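PDB 4ZO4: dephospho-CoA kinase from Campylobacter jejuni subsp. jejuni serotype O:2, which probably catalyses the last step of coenzyme A synthesis, the ATP-dependent phosphorylation of the 3'-hydroxyl group of dephospho-CoA. Local coordinates for residues Lys52-Phe57 and Lys72-Ile77; Phe8-Ser13 and Ser19-Ile24. All coordinates share one frame; numbering follows the deposited sequence.

Both contacts are buried and apolar in their side-chain contacts, with no hydrogen bond across either, but they serve different parts of the kinase. Contact 2 lies in the nucleotide-binding core, where strand 7-12 of the parallel sheet meets helix 15-27, and it includes residues of the predicted ATP site. Contact 1, whose centre lies about 23 Å from the centre of the chain, joins helices 47-54 and 71-80 in an all-helical region close to a second subunit and away from that site. They share no element, and their centres are about 32 Å apart. Phenylalanine matters in both: contact 1 places a leucine methyl squarely over a ring, whereas in contact 2 a valine crosses a phenylalanine obliquely.

Contact 1 (Lys52-Phe57 and Lys72-Ile77); sequences KIFSPF and KILGEI
L74 and I77, one turn apart on helix 71-80, pack against F54 and F57 toward the C-terminal end of helix 47-54 and in the short 3-10 turn that follows it. This helix-to-helix packing belongs to the all-helical part of the kinase, set apart from the parallel sheet. L74 comes first along the second segment. Its CG is anti to the backbone N (chi1 176°), and the branch beyond brings CD1 over the centre of the F54 ring. The result is a CH-pi contact, with CD1 of L74 4.0 Å from the ring centroid of F54 and only 11° off the ring normal. The opposite face of that ring is covered, nearer its rim, by CG2 of I53, so the phenyl group lies between two aliphatic side chains. L62 touches both L74 and F54 and extends the apolar cluster. On the same helix, E76 forms a salt bridge with R71 of the second subunit. One residue on, I77 spreads its two branches over the 3-10 turn. CG2, anti to the backbone N, packs 3.7 Å from CB of F57, at the root of that side chain, and 4.2 Å from CD1 of F54. The longer branch also reaches this corner, with CD1 of I77 3.9 Å from the carbonyl O of F54. That oxygen is already engaged, because it accepts the backbone N-H of F57 at 2.8 Å (F57 N to F54 O), the bond that closes the turn. The F57 side chain also touches N81 and E83, and R161 of the second subunit packs on it. The CA of F54 sits at the edge of the F57 ring, in its plane.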
loop_
_atom_site.group_PDB
_atom_site.type_symbol
_atom_site.label_atom_id
_atom_site.label_comp_id
_atom_site.label_asym_id
_atom_site.label_seq_id
_atom_site.Cartn_x
_atom_site.Cartn_y
_atom_site.Cartn_z
ATOM N N LYS A 52 25.125 7.336 -7.171
ATOM C CA LYS A 52 25.361 7.712 -5.729
ATOM C C LYS A 52 24.259 7.179 -4.811
ATOM O O LYS A 52 24.500 6.428 -3.907
ATOM C CB LYS A 52 25.434 9.236 -5.535
ATOM C CG LYS A 52 26.796 9.867 -5.780
ATOM C CD LYS A 52 26.675 11.193 -6.529
ATOM C CE LYS A 52 28.047 11.746 -6.892
ATOM N NZ LYS A 52 28.044 12.855 -7.904
ATOM N N ILE A 53 23.035 7.558 -5.112
ATOM C CA ILE A 53 21.855 7.223 -4.334
ATOM C C ILE A 53 21.694 5.716 -4.217
ATOM O O ILE A 53 21.437 5.232 -3.150
ATOM C CB ILE A 53 20.606 7.846 -5.030
ATOM C CG1 ILE A 53 20.760 9.382 -5.166
ATOM C CG2 ILE A 53 19.327 7.524 -4.270
ATOM C CD1 ILE A 53 19.681 10.045 -5.990
ATOM N N PHE A 54 21.843 4.966 -5.313
ATOM C CA PHE A 54 21.515 3.525 -5.327
ATOM C C PHE A 54 22.669 2.543 -5.152
ATOM O O PHE A 54 22.453 1.415 -4.720
ATOM C CB PHE A 54 20.763 3.188 -6.599
ATOM C CG PHE A 54 19.380 3.719 -6.608
ATOM C CD1 PHE A 54 18.376 3.061 -5.932
ATOM C CD2 PHE A 54 19.093 4.913 -7.225
ATOM C CE1 PHE A 54 17.091 3.563 -5.906
ATOM C CE2 PHE A 54 17.810 5.416 -7.207
ATOM C CZ PHE A 54 16.810 4.745 -6.535
ATOM N N SER A 55 23.880 2.949 -5.506
ATOM C CA SER A 55 25.054 2.100 -5.319
ATOM C C SER A 55 25.129 1.486 -3.926
ATOM O O SER A 55 25.481 0.316 -3.821
ATOM C CB SER A 55 26.363 2.836 -5.645
ATOM O OG SER A 55 26.602 3.913 -4.762
ATOM N N PRO A 56 24.768 2.232 -2.861
ATOM C CA PRO A 56 24.803 1.530 -1.542
ATOM C C PRO A 56 23.843 0.338 -1.351
ATOM O O PRO A 56 23.824 -0.246 -0.266
ATOM C CB PRO A 56 24.456 2.641 -0.514
ATOM C CG PRO A 56 23.948 3.799 -1.293
ATOM C CD PRO A 56 24.523 3.678 -2.702
ATOM N N PHE A 57 23.025 0.010 -2.357
ATOM C CA PHE A 57 22.116 -1.139 -2.278
ATOM C C PHE A 57 22.689 -2.396 -2.908
ATOM O O PHE A 57 22.154 -3.490 -2.712
ATOM C CB PHE A 57 20.797 -0.826 -2.961
ATOM C CG PHE A 57 19.973 0.169 -2.233
ATOM C CD1 PHE A 57 19.197 -0.220 -1.155
ATOM C CD2 PHE A 57 19.947 1.492 -2.634
ATOM C CE1 PHE A 57 18.413 0.702 -0.484
ATOM C CE2 PHE A 57 19.156 2.419 -1.978
ATOM C CZ PHE A 57 18.395 2.027 -0.901
ATOM N N LYS A 72 18.825 -3.141 -15.835
ATOM C CA LYS A 72 18.547 -4.480 -15.309
ATOM C C LYS A 72 18.829 -4.523 -13.808
ATOM O O LYS A 72 17.985 -4.911 -13.010
ATOM C CB LYS A 72 19.392 -5.532 -16.038
ATOM C CG LYS A 72 18.904 -6.965 -15.835
ATOM C CD LYS A 72 19.658 -7.970 -16.701
ATOM C CE LYS A 72 19.413 -9.401 -16.226
ATOM N NZ LYS A 72 20.227 -10.410 -16.967
ATOM N N ILE A 73 20.032 -4.109 -13.448
ATOM C CA ILE A 73 20.440 -3.996 -12.065
ATOM C C ILE A 73 19.519 -3.052 -11.271
ATOM O O ILE A 73 19.033 -3.426 -10.192
ATOM C CB ILE A 73 21.912 -3.541 -11.974
ATOM C CG1 ILE A 73 22.821 -4.604 -12.607
ATOM C CG2 ILE A 73 22.336 -3.325 -10.525
ATOM C CD1 ILE A 73 24.283 -4.205 -12.706
ATOM N N LEU A 74 19.247 -1.857 -11.794
ATOM C CA LEU A 74 18.429 -0.895 -11.051
ATOM C C LEU A 74 17.073 -1.488 -10.723
ATOM O O LEU A 74 16.591 -1.337 -9.587
ATOM C CB LEU A 74 18.224 0.399 -11.828
ATOM C CG LEU A 74 17.301 1.439 -11.178
ATOM C CD1 LEU A 74 17.981 2.099 -9.997
ATOM C CD2 LEU A 74 16.906 2.485 -12.203
ATOM N N GLY A 75 16.443 -2.129 -11.713
ATOM C CA GLY A 75 15.202 -2.863 -11.470
ATOM C C GLY A 75 15.314 -4.031 -10.478
ATOM O O GLY A 75 14.363 -4.326 -9.747
ATOM N N GLU A 76 16.461 -4.702 -10.427
ATOM C CA GLU A 76 16.652 -5.738 -9.418
ATOM C C GLU A 76 16.714 -5.103 -8.049
ATOM O O GLU A 76 16.199 -5.661 -7.078
ATOM C CB GLU A 76 17.913 -6.560 -9.680
ATOM C CG GLU A 76 17.779 -7.416 -10.945
ATOM C CD GLU A 76 19.036 -8.197 -11.321
ATOM O OE1 GLU A 76 18.998 -8.869 -12.377
ATOM O OE2 GLU A 76 20.050 -8.138 -10.583
ATOM N N ILE A 77 17.340 -3.933 -7.966
ATOM C CA ILE A 77 17.482 -3.274 -6.678
ATOM C C ILE A 77 16.100 -2.916 -6.131
ATOM O O ILE A 77 15.767 -3.262 -5.000
ATOM C CB ILE A 77 18.342 -2.001 -6.781
ATOM C CG1 ILE A 77 19.811 -2.348 -6.930
ATOM C CG2 ILE A 77 18.159 -1.125 -5.562
ATOM C CD1 ILE A 77 20.690 -1.128 -7.063
#

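Contact 2 (Phe8-Ser13 and Ser19-Ile24); sequences FFVTAS and STFIEI
V10, on the central strand of the parallel sheet, meets F21 and I22 of the helix that follows it. This strand-loop-helix unit is consistent with the P-loop (Walker A) region of a P-loop NTPase fold, whose loop would hold the phosphates of ATP. Along strand 7-12, V10 turns both its methyls to the helix. CG1, anti to the backbone N (chi1 177°), lies 3.8 Å from CD2 of F21, and CG2 lies 3.7 Å from CE2 of the same ring. Both methyls thus lie on the same side of the ring plane, along its CD2-CE2 flank, and the two side chains cross obliquely. F115 of the neighbouring strand 114-117 packs edge-to-face with F21 and touches V10 and I22, while C192 and I196 of helix 185-200 also pack on F21. S19 and T20, directly before F21 in the helix, belong to the predicted ATP site, so the V10 packing holds the helix to the sheet right beside it. CG2 of V10 contacts both helix side chains, since besides the F21 ring it meets CD1 of I22 at 4.1 Å.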
loop_
_atom_site.group_PDB
_atom_site.type_symbol
_atom_site.label_atom_id
_atom_site.label_comp_id
_atom_site.label_asym_id
_atom_site.label_seq_id
_atom_site.Cartn_x
_atom_site.Cartn_y
_atom_site.Cartn_z
ATOM N N PHE A 8 -4.024 15.236 -26.611
ATOM C CA PHE A 8 -4.821 14.059 -26.464
ATOM C C PHE A 8 -3.965 12.956 -25.858
ATOM O O PHE A 8 -2.884 12.665 -26.364
ATOM C CB PHE A 8 -5.444 13.697 -27.819
ATOM C CG PHE A 8 -6.476 14.701 -28.278
ATOM C CD1 PHE A 8 -7.803 14.578 -27.902
ATOM C CD2 PHE A 8 -6.105 15.806 -29.028
ATOM C CE1 PHE A 8 -8.740 15.518 -28.284
ATOM C CE2 PHE A 8 -7.038 16.746 -29.411
ATOM C CZ PHE A 8 -8.357 16.602 -29.033
ATOM N N PHE A 9 -4.422 12.369 -24.755
ATOM C CA PHE A 9 -3.697 11.228 -24.196
ATOM C C PHE A 9 -4.168 9.977 -24.901
ATOM O O PHE A 9 -5.342 9.796 -25.138
ATOM C CB PHE A 9 -3.822 11.150 -22.647
ATOM C CG PHE A 9 -3.140 12.310 -21.938
ATOM C CD1 PHE A 9 -1.764 12.312 -21.745
ATOM C CD2 PHE A 9 -3.866 13.432 -21.551
ATOM C CE1 PHE A 9 -1.128 13.396 -21.138
ATOM C CE2 PHE A 9 -3.239 14.518 -20.960
ATOM C CZ PHE A 9 -1.866 14.498 -20.743
ATOM N N VAL A 10 -3.240 9.128 -25.280
ATOM C CA VAL A 10 -3.622 7.887 -25.877
ATOM C C VAL A 10 -3.210 6.759 -24.957
ATOM O O VAL A 10 -2.026 6.532 -24.745
ATOM C CB VAL A 10 -2.927 7.696 -27.211
ATOM C CG1 VAL A 10 -3.298 6.338 -27.793
ATOM C CG2 VAL A 10 -3.308 8.824 -28.150
ATOM N N THR A 11 -4.184 6.040 -24.414
ATOM C CA THR A 11 -3.861 4.966 -23.507
ATOM C C THR A 11 -4.644 3.730 -23.893
ATOM O O THR A 11 -5.679 3.854 -24.521
ATOM C CB THR A 11 -4.145 5.383 -22.051
ATOM O OG1 THR A 11 -3.976 4.259 -21.198
ATOM C CG2 THR A 11 -5.544 5.899 -21.897
ATOM N N ALA A 12 -4.142 2.545 -23.529
ATOM C CA ALA A 12 -4.726 1.296 -24.004
ATOM C C ALA A 12 -4.752 0.196 -22.978
ATOM O O ALA A 12 -3.815 0.008 -22.201
ATOM C CB ALA A 12 -4.006 0.800 -25.249
ATOM N N SER A 13 -5.841 -0.561 -23.024
ATOM C CA SER A 13 -6.010 -1.708 -22.165
ATOM C C SER A 13 -5.043 -2.820 -22.520
ATOM O O SER A 13 -4.921 -3.757 -21.748
ATOM C CB SER A 13 -7.437 -2.247 -22.252
ATOM O OG SER A 13 -7.541 -3.270 -23.216
ATOM N N SER A 19 -0.231 1.468 -29.644
ATOM C CA SER A 19 0.843 1.692 -30.616
ATOM C C SER A 19 0.298 1.767 -32.035
ATOM O O SER A 19 0.851 2.462 -32.894
ATOM C CB SER A 19 1.857 0.571 -30.538
ATOM O OG SER A 19 1.197 -0.665 -30.729
ATOM N N THR A 20 -0.769 1.019 -32.283
ATOM C CA THR A 20 -1.464 1.088 -33.552
ATOM C C THR A 20 -2.146 2.449 -33.727
ATOM O O THR A 20 -1.983 3.081 -34.775
ATOM C CB THR A 20 -2.497 -0.038 -33.673
ATOM O OG1 THR A 20 -1.831 -1.281 -33.937
ATOM C CG2 THR A 20 -3.495 0.267 -34.788
ATOM N N PHE A 21 -2.889 2.911 -32.717
ATOM C CA PHE A 21 -3.509 4.238 -32.780
ATOM C C PHE A 21 -2.473 5.313 -33.005
ATOM O O PHE A 21 -2.777 6.358 -33.579
ATOM C CB PHE A 21 -4.261 4.585 -31.519
ATOM C CG PHE A 21 -4.928 5.928 -31.573
ATOM C CD1 PHE A 21 -6.285 6.030 -31.793
ATOM C CD2 PHE A 21 -4.202 7.088 -31.401
ATOM C CE1 PHE A 21 -6.900 7.267 -31.859
ATOM C CE2 PHE A 21 -4.810 8.327 -31.452
ATOM C CZ PHE A 21 -6.161 8.416 -31.675
ATOM N N ILE A 22 -1.254 5.055 -32.548
ATOM C CA ILE A 22 -0.124 5.983 -32.761
ATOM C C ILE A 22 0.544 5.835 -34.129
ATOM O O ILE A 22 0.923 6.836 -34.747
ATOM C CB ILE A 22 0.910 5.839 -31.627
ATOM C CG1 ILE A 22 0.309 6.407 -30.319
ATOM C CG2 ILE A 22 2.237 6.508 -31.989
ATOM C CD1 ILE A 22 0.088 7.909 -30.320
ATOM N N GLU A 23 0.676 4.601 -34.612
ATOM C CA GLU A 23 1.193 4.374 -35.951
ATOM C C GLU A 23 0.305 5.086 -36.974
ATOM O O GLU A 23 0.794 5.754 -37.881
ATOM C CB GLU A 23 1.266 2.882 -36.259
ATOM C CG GLU A 23 1.480 2.579 -37.733
ATOM C CD GLU A 23 2.622 3.395 -38.328
ATOM O OE1 GLU A 23 3.777 3.216 -37.877
ATOM O OE2 GLU A 23 2.370 4.219 -39.240
ATOM N N ILE A 24 -0.999 4.946 -36.803
ATOM C CA ILE A 24 -1.983 5.598 -37.664
ATOM C C ILE A 24 -2.005 7.132 -37.480
ATOM O O ILE A 24 -2.137 7.873 -38.440
ATOM C CB ILE A 24 -3.379 4.961 -37.432
ATOM C CG1 ILE A 24 -3.373 3.511 -37.969
ATOM C CG2 ILE A 24 -4.486 5.792 -38.063
ATOM C CD1 ILE A 24 -4.367 2.562 -37.316
#